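Local coordinates for proteasome activator protein PA26 (Trypanosoma brucei, PDB 1YAR) that probably docks as an 11S-type (PA28 family) activator on the end of the 20S proteasome and opens its gate to substrates, at residues H85-Y88 with C89-E92; I94-V97 with I98-I102; D124-E127 with I128-G132. One frame throughout, in Å; residues are numbered along the deposited sequence. Where two conformers were deposited one is given.

Interaction 1 (H85-Y88 with C89-E92); sequences HNVY and CQAE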
loop_
_atom_site.group_PDB
_atom_site.type_symbol
_atom_site.label_atom_id
_atom_site.label_comp_id
_atom_site.label_asym_id
_atom_site.label_seq_id
_atom_site.Cartn_x
_atom_site.Cartn_y
_atom_site.Cartn_z
ATOM N N HIS O 85 41.859 107.985 5.318
ATOM C CA HIS O 85 43.182 107.463 5.695
ATOM C C HIS O 85 43.080 106.453 6.847
ATOM O O HIS O 85 43.608 105.341 6.744
ATOM C CB HIS O 85 44.128 108.633 6.052
ATOM C CG HIS O 85 45.454 108.221 6.634
ATOM N ND1 HIS O 85 46.274 109.112 7.298
ATOM C CD2 HIS O 85 46.126 107.044 6.614
ATOM C CE1 HIS O 85 47.377 108.493 7.686
ATOM N NE2 HIS O 85 47.311 107.237 7.289
ATOM N N ASN O 86 42.417 106.843 7.939
ATOM C CA ASN O 86 42.263 105.973 9.103
ATOM C C ASN O 86 41.515 104.663 8.802
ATOM O O ASN O 86 41.942 103.581 9.199
ATOM C CB ASN O 86 41.533 106.715 10.229
ATOM C CG ASN O 86 42.392 107.798 10.871
ATOM O OD1 ASN O 86 43.620 107.807 10.716
ATOM N ND2 ASN O 86 41.751 108.710 11.597
ATOM N N VAL O 87 40.384 104.788 8.112
ATOM C CA VAL O 87 39.585 103.632 7.721
ATOM C C VAL O 87 40.396 102.685 6.838
ATOM O O VAL O 87 40.340 101.467 7.033
ATOM C CB VAL O 87 38.270 104.060 7.039
ATOM C CG1 VAL O 87 37.573 102.845 6.398
ATOM C CG2 VAL O 87 37.336 104.750 8.081
ATOM N N TYR O 88 41.164 103.233 5.895
ATOM C CA TYR O 88 42.039 102.408 5.044
ATOM C C TYR O 88 43.020 101.569 5.876
ATOM O O TYR O 88 43.176 100.378 5.643
ATOM C CB TYR O 88 42.824 103.274 4.050
ATOM C CG TYR O 88 43.684 102.510 3.051
ATOM C CD1 TYR O 88 43.224 102.279 1.755
ATOM C CD2 TYR O 88 44.969 102.057 3.381
ATOM C CE1 TYR O 88 44.000 101.613 0.821
ATOM C CE2 TYR O 88 45.760 101.375 2.439
ATOM C CZ TYR O 88 45.257 101.164 1.159
ATOM O OH TYR O 88 45.999 100.519 0.205
ATOM N N CYS O 89 43.712 102.209 6.816
ATOM C CA CYS O 89 44.696 101.494 7.635
ATOM C C CYS O 89 44.039 100.456 8.564
ATOM O O CYS O 89 44.583 99.378 8.794
ATOM C CB CYS O 89 45.604 102.490 8.397
ATOM S SG CYS O 89 46.653 103.485 7.294
ATOM N N GLN O 90 42.861 100.772 9.083
ATOM C CA GLN O 90 42.098 99.834 9.899
ATOM C C GLN O 90 41.624 98.623 9.064
ATOM O O GLN O 90 41.695 97.486 9.523
ATOM C CB GLN O 90 40.929 100.567 10.542
ATOM C CG GLN O 90 41.422 101.448 11.731
ATOM C CD GLN O 90 40.526 102.624 12.059
ATOM O OE1 GLN O 90 39.497 102.856 11.416
ATOM N NE2 GLN O 90 40.936 103.396 13.080
ATOM N N ALA O 91 41.174 98.879 7.838
ATOM C CA ALA O 91 40.806 97.786 6.910
ATOM C C ALA O 91 41.979 96.832 6.635
ATOM O O ALA O 91 41.797 95.615 6.545
ATOM C CB ALA O 91 40.288 98.359 5.613
ATOM N N GLU O 92 43.187 97.389 6.506
ATOM C CA GLU O 92 44.377 96.578 6.243
ATOM C C GLU O 92 44.731 95.665 7.413
ATOM O O GLU O 92 45.250 94.573 7.206
ATOM C CB GLU O 92 45.568 97.456 5.862
ATOM C CG GLU O 92 45.419 98.158 4.513
ATOM C CD GLU O 92 45.632 97.239 3.319
ATOM O OE1 GLU O 92 46.168 96.122 3.471
ATOM O OE2 GLU O 92 45.262 97.644 2.196
#

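Interaction 2 (I94-V97 with I98-I102); sequences IRTV and IAIRI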
loop_
_atom_site.group_PDB
_atom_site.type_symbol
_atom_site.label_atom_id
_atom_site.label_comp_id
_atom_site.label_asym_id
_atom_site.label_seq_id
_atom_site.Cartn_x
_atom_site.Cartn_y
_atom_site.Cartn_z
ATOM N N ILE O 94 42.382 94.283 9.347
ATOM C CA ILE O 94 41.455 93.149 9.198
ATOM C C ILE O 94 41.922 92.224 8.083
ATOM O O ILE O 94 41.905 91.007 8.235
ATOM C CB ILE O 94 40.003 93.577 8.969
ATOM C CG1 ILE O 94 39.525 94.491 10.104
ATOM C CG2 ILE O 94 39.117 92.307 8.888
ATOM C CD1 ILE O 94 38.146 95.126 9.871
ATOM N N ARG O 95 42.327 92.834 6.974
ATOM C CA ARG O 95 42.813 92.124 5.813
ATOM C C ARG O 95 43.917 91.166 6.235
ATOM O O ARG O 95 43.876 89.981 5.906
ATOM C CB ARG O 95 43.335 93.148 4.804
ATOM C CG ARG O 95 43.418 92.691 3.383
ATOM C CD ARG O 95 43.050 93.805 2.388
ATOM N NE ARG O 95 43.924 93.818 1.217
ATOM C CZ ARG O 95 43.816 92.991 0.182
ATOM N NH1 ARG O 95 42.857 92.075 0.156
ATOM N NH2 ARG O 95 44.661 93.088 -0.835
ATOM N N THR O 96 44.886 91.693 6.987
ATOM C CA THR O 96 46.057 90.936 7.437
ATOM C C THR O 96 45.641 89.751 8.302
ATOM O O THR O 96 46.118 88.654 8.097
ATOM C CB THR O 96 47.018 91.861 8.221
ATOM O OG1 THR O 96 47.572 92.807 7.312
ATOM C CG2 THR O 96 48.253 91.075 8.722
ATOM N N VAL O 97 44.753 89.993 9.259
ATOM C CA VAL O 97 44.280 88.944 10.182
ATOM C C VAL O 97 43.697 87.765 9.391
ATOM O O VAL O 97 43.985 86.578 9.669
ATOM C CB VAL O 97 43.236 89.507 11.155
ATOM C CG1 VAL O 97 42.496 88.390 11.901
ATOM C CG2 VAL O 97 43.888 90.490 12.147
ATOM N N ILE O 98 42.894 88.090 8.385
ATOM C CA ILE O 98 42.363 87.035 7.498
ATOM C C ILE O 98 43.431 86.400 6.591
ATOM O O ILE O 98 43.598 85.171 6.579
ATOM C CB ILE O 98 41.169 87.575 6.676
ATOM C CG1 ILE O 98 40.094 88.129 7.620
ATOM C CG2 ILE O 98 40.603 86.464 5.800
ATOM C CD1 ILE O 98 39.055 89.014 6.918
ATOM N N ALA O 99 44.158 87.224 5.840
ATOM C CA ALA O 99 45.062 86.715 4.812
ATOM C C ALA O 99 46.151 85.787 5.346
ATOM O O ALA O 99 46.541 84.827 4.671
ATOM C CB ALA O 99 45.682 87.854 4.002
ATOM N N ILE O 100 46.632 86.053 6.556
ATOM C CA ILE O 100 47.658 85.193 7.151
ATOM C C ILE O 100 47.077 83.911 7.768
ATOM O O ILE O 100 47.824 83.121 8.357
ATOM C CB ILE O 100 48.542 85.980 8.203
ATOM C CG1 ILE O 100 47.711 86.354 9.438
ATOM C CG2 ILE O 100 49.136 87.220 7.555
ATOM C CD1 ILE O 100 48.497 87.176 10.524
ATOM N N ARG O 101 45.758 83.718 7.672
ATOM C CA ARG O 101 45.140 82.443 8.086
ATOM C C ARG O 101 44.439 81.688 6.948
ATOM O O ARG O 101 43.715 80.715 7.181
ATOM C CB ARG O 101 44.180 82.664 9.252
ATOM C CG ARG O 101 44.864 83.153 10.516
ATOM C CD ARG O 101 43.906 83.613 11.604
ATOM N NE ARG O 101 44.626 83.885 12.857
ATOM C CZ ARG O 101 45.282 85.008 13.151
ATOM N NH1 ARG O 101 45.326 86.029 12.290
ATOM N NH2 ARG O 101 45.901 85.110 14.331
ATOM N N ILE O 102 44.655 82.122 5.713
ATOM C CA ILE O 102 44.176 81.339 4.562
ATOM C C ILE O 102 45.003 80.070 4.577
ATOM O O ILE O 102 46.222 80.153 4.605
ATOM C CB ILE O 102 44.341 82.127 3.245
ATOM C CG1 ILE O 102 43.366 83.310 3.221
ATOM C CG2 ILE O 102 44.110 81.201 2.018
ATOM C CD1 ILE O 102 43.705 84.359 2.140
#

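Interaction 3 (D124-E127 with I128-G132); sequences DELE and IKTLG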
loop_
_atom_site.group_PDB
_atom_site.type_symbol
_atom_site.label_atom_id
_atom_site.label_comp_id
_atom_site.label_asym_id
_atom_site.label_seq_id
_atom_site.Cartn_x
_atom_site.Cartn_y
_atom_site.Cartn_z
ATOM N N ASP O 124 38.264 94.615 0.299
ATOM C CA ASP O 124 38.859 95.141 -0.938
ATOM C C ASP O 124 37.998 96.207 -1.628
ATOM O O ASP O 124 38.517 97.248 -2.061
ATOM C CB ASP O 124 39.119 94.012 -1.927
ATOM C CG ASP O 124 40.293 93.140 -1.531
ATOM O OD1 ASP O 124 41.106 93.558 -0.664
ATOM O OD2 ASP O 124 40.481 92.001 -2.041
ATOM N N GLU O 125 36.700 95.925 -1.766
ATOM C CA GLU O 125 35.749 96.891 -2.329
ATOM C C GLU O 125 35.731 98.181 -1.509
ATOM O O GLU O 125 35.729 99.276 -2.066
ATOM C CB GLU O 125 34.323 96.316 -2.391
ATOM C CG GLU O 125 33.371 97.163 -3.252
ATOM C CD GLU O 125 31.909 96.728 -3.189
ATOM O OE1 GLU O 125 31.614 95.618 -2.672
ATOM O OE2 GLU O 125 31.039 97.512 -3.639
ATOM N N LEU O 126 35.706 98.047 -0.190
ATOM C CA LEU O 126 35.807 99.222 0.681
ATOM C C LEU O 126 37.057 100.048 0.373
ATOM O O LEU O 126 36.969 101.263 0.193
ATOM C CB LEU O 126 35.758 98.817 2.161
ATOM C CG LEU O 126 36.146 99.867 3.212
ATOM C CD1 LEU O 126 35.133 100.995 3.228
ATOM C CD2 LEU O 126 36.229 99.219 4.592
ATOM N N GLU O 127 38.213 99.391 0.306
ATOM C CA GLU O 127 39.484 100.105 0.140
ATOM C C GLU O 127 39.707 100.669 -1.246
ATOM O O GLU O 127 40.189 101.801 -1.391
ATOM C CB GLU O 127 40.661 99.189 0.490
ATOM C CG GLU O 127 40.709 98.760 1.939
ATOM C CD GLU O 127 42.037 98.104 2.269
ATOM O OE1 GLU O 127 43.056 98.556 1.727
ATOM O OE2 GLU O 127 42.074 97.139 3.045
ATOM N N ILE O 128 39.369 99.879 -2.262
ATOM C CA ILE O 128 39.646 100.251 -3.646
ATOM C C ILE O 128 38.521 101.118 -4.227
ATOM O O ILE O 128 38.773 102.177 -4.811
ATOM C CB ILE O 128 39.867 98.984 -4.521
ATOM C CG1 ILE O 128 41.000 98.093 -3.974
ATOM C CG2 ILE O 128 40.079 99.354 -5.990
ATOM C CD1 ILE O 128 42.275 98.806 -3.593
ATOM N N LYS O 129 37.284 100.669 -4.064
ATOM C CA LYS O 129 36.171 101.355 -4.683
ATOM C C LYS O 129 35.593 102.464 -3.807
ATOM O O LYS O 129 35.556 103.608 -4.240
ATOM C CB LYS O 129 35.086 100.372 -5.111
ATOM C CG LYS O 129 35.553 99.372 -6.151
ATOM C CD LYS O 129 34.424 98.408 -6.476
ATOM C CE LYS O 129 34.777 97.455 -7.618
ATOM N NZ LYS O 129 33.663 96.448 -7.807
ATOM N N THR O 130 35.150 102.131 -2.592
ATOM C CA THR O 130 34.470 103.109 -1.728
ATOM C C THR O 130 35.399 104.282 -1.360
ATOM O O THR O 130 34.969 105.446 -1.390
ATOM C CB THR O 130 33.947 102.431 -0.450
ATOM O OG1 THR O 130 33.287 101.207 -0.790
ATOM C CG2 THR O 130 32.852 103.266 0.226
ATOM N N LEU O 131 36.653 103.963 -1.010
ATOM C CA LEU O 131 37.621 104.978 -0.584
ATOM C C LEU O 131 38.408 105.548 -1.750
ATOM O O LEU O 131 39.117 106.545 -1.585
ATOM C CB LEU O 131 38.579 104.416 0.475
ATOM C CG LEU O 131 37.943 103.968 1.803
ATOM C CD1 LEU O 131 39.026 103.369 2.686
ATOM C CD2 LEU O 131 37.164 105.105 2.525
ATOM N N GLY O 132 38.342 104.886 -2.906
ATOM C CA GLY O 132 39.056 105.330 -4.104
ATOM C C GLY O 132 40.559 105.510 -3.891
ATOM O O GLY O 132 41.134 106.523 -4.275
#

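Interaction 1 (H85-Y88 with C89-E92)
Cys89 meets His85 at the ring edge, one turn on along helix 71-99, a long rod of the helical bundle that builds each PA28-family subunit. Its SG lies 3.7 Å from His85 CD2 and 74° off the ring normal, so this sulfur-aromatic contact is made near the imidazole plane. The ring gets there because CG stands anti to the backbone N (chi1 172°), which sets it beside the carbonyl carbon, its CD2 and NE2 edge turned to Cys89 SG. Tyr88 and Glu92 run side by side and point the same way. Glu92 CG lies 3.8 Å from Tyr88 CE2, and the bend at chi2 beyond it swings the carboxylate toward the ring, the planes 41° apart and OE2 approaching obliquely. The carboxylate is held by Thr209 and His206 of the second subunit, which bond to OE1 and OE2 respectively. Gln90 runs back, extended, past the Asn86 carbonyl, its CD 3.3 Å from Asn86 O, while its OE1 accepts from Trp34 NE1 on helix 24-57. Beneath these side chains the backbone makes four regular i to i+4 bonds. The shortest joins Ala91 N to Val87 O at 2.8 Å, and the Ala91 methyl CB rests 3.4 Å from that same Val87 O.

Interaction 2 (I94-V97 with I98-I102)
Arg101 reaches back along the chain to take hold of the Val97 carbonyl. Its CB starts 3.9 Å from Val97 O; CG then closes to 3.6 Å and CD to 3.5 Å of that oxygen, the extended chain running alongside Val97. At the tip NH1 donates to Val97 O over 3.0 Å with an N-H...O angle of 158°. The oxygen lies at the guanidinium edge, in its plane, and the nitrogen comes in on a lone pair in the carbonyl plane, at a C=O...N angle of 118°. NH1 also passes CG1 of Val97 and bonds to Tyr22 O, while NH2 bonds to Arg19 O, so the group ties helix 71-99 to the N-terminal part of the chain. This is the C-terminal end of that helix in the PA28-type bundle. The regular bonds stop with Ile100 N to Thr96 O, and Arg101 N turns instead to Ile98 O at 2.8 Å; the type I turn that follows, Ala99 to Ile102, is closed weakly by Ile102 N to Ala99 O. A side chain thus serves a carbonyl that the backbone has left behind. Ile100 puts CG1 between its own N and carbonyl carbon (chi1 68°), which presses CG1 to 3.1 Å from Thr96 O. On the face packed against helix 111-130, Ile94 and Ile98 lie side by side, CG2 of Ile94 touching CD1 of Ile98 at 3.8 Å.

Interaction 3 (D124-E127 with I128-G132)
Glu125 offers one carbonyl to Lys129 N and, five residues on, to Thr130 N; the latter bond marks a pi-type turn near the C-terminal end of helix 111-130 in this helical-bundle subunit. Among the hydrogen bonds, the i to i+5 one from Thr130 N is 3.0 Å long to Glu125 O and nearly straight at 166°. Lys129 N, 2.9 Å from the same oxygen, is tilted out of the carbonyl plane and bends to 136°. Thr130 OG1 adds a weak third bond to Glu125 O. Leu131 N likewise skips a residue, bonding to Leu126 O at 3.0 Å, before Gly132 leaves the helix with positive phi. The apolar contacts sit on two sides of the turn. CD1 of Leu126 comes 4.1 Å from Thr130 CB and 4.3 Å from Leu131 CG, next to Leu207 of helix 183-226, which Leu126, Thr130 and Leu131 all touch. Elsewhere the aliphatic parts of Glu125 and Lys129 meet at an angle, CG of the former 3.6 Å from CD of the latter; Glu125 gets there with CG anti to its own N (chi1 -167°). Electrostatics are looser: the opposite charges of Glu125 and Lys129 remain 5.0 Å apart, OE2 to NZ.

In the fold
Interactions 1 and 2 follow each other along helix 71-99, their centres about 14 Å apart, while interaction 3 lies on the next helix, 111-130, about 11 Å from the centre of interaction 1 and about 17 Å from that of interaction 2. Glu127 of interaction 3 leans on Tyr88 and Ala91 of interaction 1, and its OE1 is modelled 2.4 Å from Glu92 OE2, a doubtfully short approach; if real, one acid is probably protonated. Arg95 NH1 pairs with Asp124 OD1, but at 2.4 Å, with Arg95 in two conformers, this salt bridge is doubtful. All three contacts touch the second subunit: His206 of that chain packs against Tyr88 and Glu127, and Arg212 against Thr96 and Ile100.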